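Yop proteins translocation protein Q (Yersinia pseudotuberculosis, PDB 3UEP) forms part of the type III secretion machinery that exports Yop proteins, here as the C-terminal fragment made from an internal translation start. Local coordinates at residues 27-32 against 47-52. Residues are numbered along the deposited sequence; the frame is centred on the assembly and turned at random.
Sequences VGRQIL and DLTTPV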
loop_
_atom_site.group_PDB
_atom_site.type_symbol
_atom_site.label_atom_id
_atom_site.label_comp_id
_atom_site.label_asym_id
_atom_site.label_seq_id
_atom_site.Cartn_x
_atom_site.Cartn_y
_atom_site.Cartn_z
ATOM N N VAL A 27 -3.000 -2.787 -0.596
ATOM C CA VAL A 27 -4.122 -3.574 -1.097
ATOM C C VAL A 27 -5.200 -2.681 -1.693
ATOM O O VAL A 27 -5.352 -1.531 -1.304
ATOM C CB VAL A 27 -4.774 -4.407 0.017
ATOM C CG1 VAL A 27 -3.811 -5.434 0.519
ATOM C CG2 VAL A 27 -5.207 -3.493 1.155
ATOM N N GLY A 28 -5.956 -3.223 -2.635
ATOM C CA GLY A 28 -7.160 -2.561 -3.070
ATOM C C GLY A 28 -6.970 -1.543 -4.168
ATOM O O GLY A 28 -5.842 -1.294 -4.624
ATOM N N ARG A 29 -8.103 -0.966 -4.582
ATOM C CA ARG A 29 -8.184 -0.053 -5.716
ATOM C C ARG A 29 -7.175 1.060 -5.582
ATOM O O ARG A 29 -6.597 1.284 -4.513
ATOM C CB ARG A 29 -9.543 0.671 -5.731
ATOM C CG ARG A 29 -9.720 1.621 -4.530
ATOM C CD ARG A 29 -11.155 1.691 -4.063
ATOM N NE ARG A 29 -11.997 2.250 -5.108
ATOM C CZ ARG A 29 -13.322 2.304 -5.059
ATOM N NH1 ARG A 29 -13.974 1.825 -4.003
ATOM N NH2 ARG A 29 -13.994 2.838 -6.071
ATOM N N GLN A 30 -6.990 1.786 -6.667
ATOM C CA GLN A 30 -6.031 2.869 -6.659
ATOM C C GLN A 30 -6.679 4.152 -7.158
ATOM O O GLN A 30 -5.988 5.158 -7.332
ATOM C CB GLN A 30 -4.793 2.495 -7.487
ATOM C CG GLN A 30 -4.118 1.160 -7.065
ATOM C CD GLN A 30 -2.853 0.856 -7.874
ATOM O OE1 GLN A 30 -1.790 1.441 -7.633
ATOM N NE2 GLN A 30 -2.969 -0.054 -8.845
ATOM N N ILE A 31 -8.002 4.130 -7.373
ATOM C CA ILE A 31 -8.697 5.326 -7.870
ATOM C C ILE A 31 -9.977 5.702 -7.119
ATOM O O ILE A 31 -10.945 4.944 -7.112
ATOM C CB ILE A 31 -9.042 5.238 -9.386
ATOM C CG1 ILE A 31 -7.785 5.026 -10.234
ATOM C CG2 ILE A 31 -9.715 6.517 -9.836
ATOM C CD1 ILE A 31 -6.887 6.263 -10.317
ATOM N N LEU A 32 -9.973 6.881 -6.498
ATOM C CA LEU A 32 -11.203 7.518 -6.020
ATOM C C LEU A 32 -11.308 8.899 -6.660
ATOM O O LEU A 32 -10.316 9.633 -6.724
ATOM C CB LEU A 32 -11.181 7.677 -4.495
ATOM C CG LEU A 32 -11.144 6.395 -3.653
ATOM C CD1 LEU A 32 -11.109 6.713 -2.175
ATOM C CD2 LEU A 32 -12.326 5.529 -3.967
ATOM N N ASP A 47 -15.132 0.146 -0.149
ATOM C CA ASP A 47 -14.918 -1.154 -0.722
ATOM C C ASP A 47 -13.599 -1.074 -1.497
ATOM O O ASP A 47 -13.417 -0.165 -2.314
ATOM C CB ASP A 47 -16.073 -1.477 -1.653
ATOM C CG ASP A 47 -15.926 -2.817 -2.298
ATOM O OD1 ASP A 47 -15.686 -3.793 -1.565
ATOM O OD2 ASP A 47 -16.032 -2.882 -3.537
ATOM N N LEU A 48 -12.682 -2.000 -1.226
ATOM C CA LEU A 48 -11.360 -1.986 -1.848
ATOM C C LEU A 48 -11.336 -2.691 -3.206
ATOM O O LEU A 48 -10.281 -2.802 -3.831
ATOM C CB LEU A 48 -10.321 -2.628 -0.920
ATOM C CG LEU A 48 -10.002 -1.905 0.393
ATOM C CD1 LEU A 48 -8.824 -2.555 1.078
ATOM C CD2 LEU A 48 -9.689 -0.452 0.131
ATOM N N THR A 49 -12.496 -3.173 -3.650
ATOM C CA THR A 49 -12.618 -3.846 -4.944
ATOM C C THR A 49 -11.712 -5.070 -5.031
ATOM O O THR A 49 -11.065 -5.299 -6.047
ATOM C CB THR A 49 -12.290 -2.892 -6.117
ATOM O OG1 THR A 49 -12.865 -1.604 -5.869
ATOM C CG2 THR A 49 -12.829 -3.433 -7.427
ATOM N N THR A 50 -11.659 -5.849 -3.958
ATOM C CA THR A 50 -10.889 -7.095 -3.941
ATOM C C THR A 50 -11.455 -8.029 -2.877
ATOM O O THR A 50 -12.029 -7.566 -1.892
ATOM C CB THR A 50 -9.372 -6.864 -3.662
ATOM O OG1 THR A 50 -9.204 -6.051 -2.491
ATOM C CG2 THR A 50 -8.683 -6.197 -4.853
ATOM N N PRO A 51 -11.296 -9.352 -3.063
ATOM C CA PRO A 51 -11.798 -10.289 -2.049
ATOM C C PRO A 51 -11.019 -10.123 -0.745
ATOM O O PRO A 51 -10.110 -9.286 -0.682
ATOM C CB PRO A 51 -11.523 -11.667 -2.669
ATOM C CG PRO A 51 -11.245 -11.413 -4.121
ATOM C CD PRO A 51 -10.629 -10.050 -4.176
ATOM N N VAL A 52 -11.369 -10.904 0.275
ATOM C CA VAL A 52 -10.715 -10.805 1.580
ATOM C C VAL A 52 -9.232 -11.181 1.542
ATOM O O VAL A 52 -8.450 -10.709 2.368
ATOM C CB VAL A 52 -11.456 -11.618 2.665
ATOM C CG1 VAL A 52 -12.808 -10.970 2.963
ATOM C CG2 VAL A 52 -11.619 -13.081 2.236
#
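R29 grips the backbone of 47-52 twice. R29 NH1 donates to D47 O at 2.7 Å, meeting the oxygen in the carbonyl plane with a C=O...N angle of 159°, although that oxygen sits 22° out of the guanidinium plane. R29 N donates to L48 O at 2.9 Å, tilted from the carbonyl plane. Successive carbonyls thus hold both ends of one residue. T49 OG1 lies 3.8 Å above one face of the R29 guanidinium, toward its rim, and L32 CD2 packs over the other. Bends at chi2 and chi3 steer the R29 chain along the D47 carbonyl, where R29 CD passes D47 O at 3.4 Å. D47 OD2 is 5.2 Å from R29 NH1, too far for a salt bridge but consistent with a weak attraction.

G28 CA lies 3.2 Å from L48 O, the oxygen that accepts the R29 N bond, and G28 CA and L48 CA approach to 4.4 Å. Having no side chain lets G28 come this close, and its phi of 87° suits glycine. This is the FliN-type C-terminal domain, which, as in its relatives, forms an intertwined beta dimer: antiparallel pairing at V27, I31, L32 and P51 carries the sheet into the second subunit. The contact ties the turn after strand 20-27 to the corner that follows strand 45-48. On the apolar side V27 CG2 meets L48 CD1 at 3.7 Å. V27 also packs on V56 of strand 55-60 and on V27 of the second subunit, whose F25 touches L48.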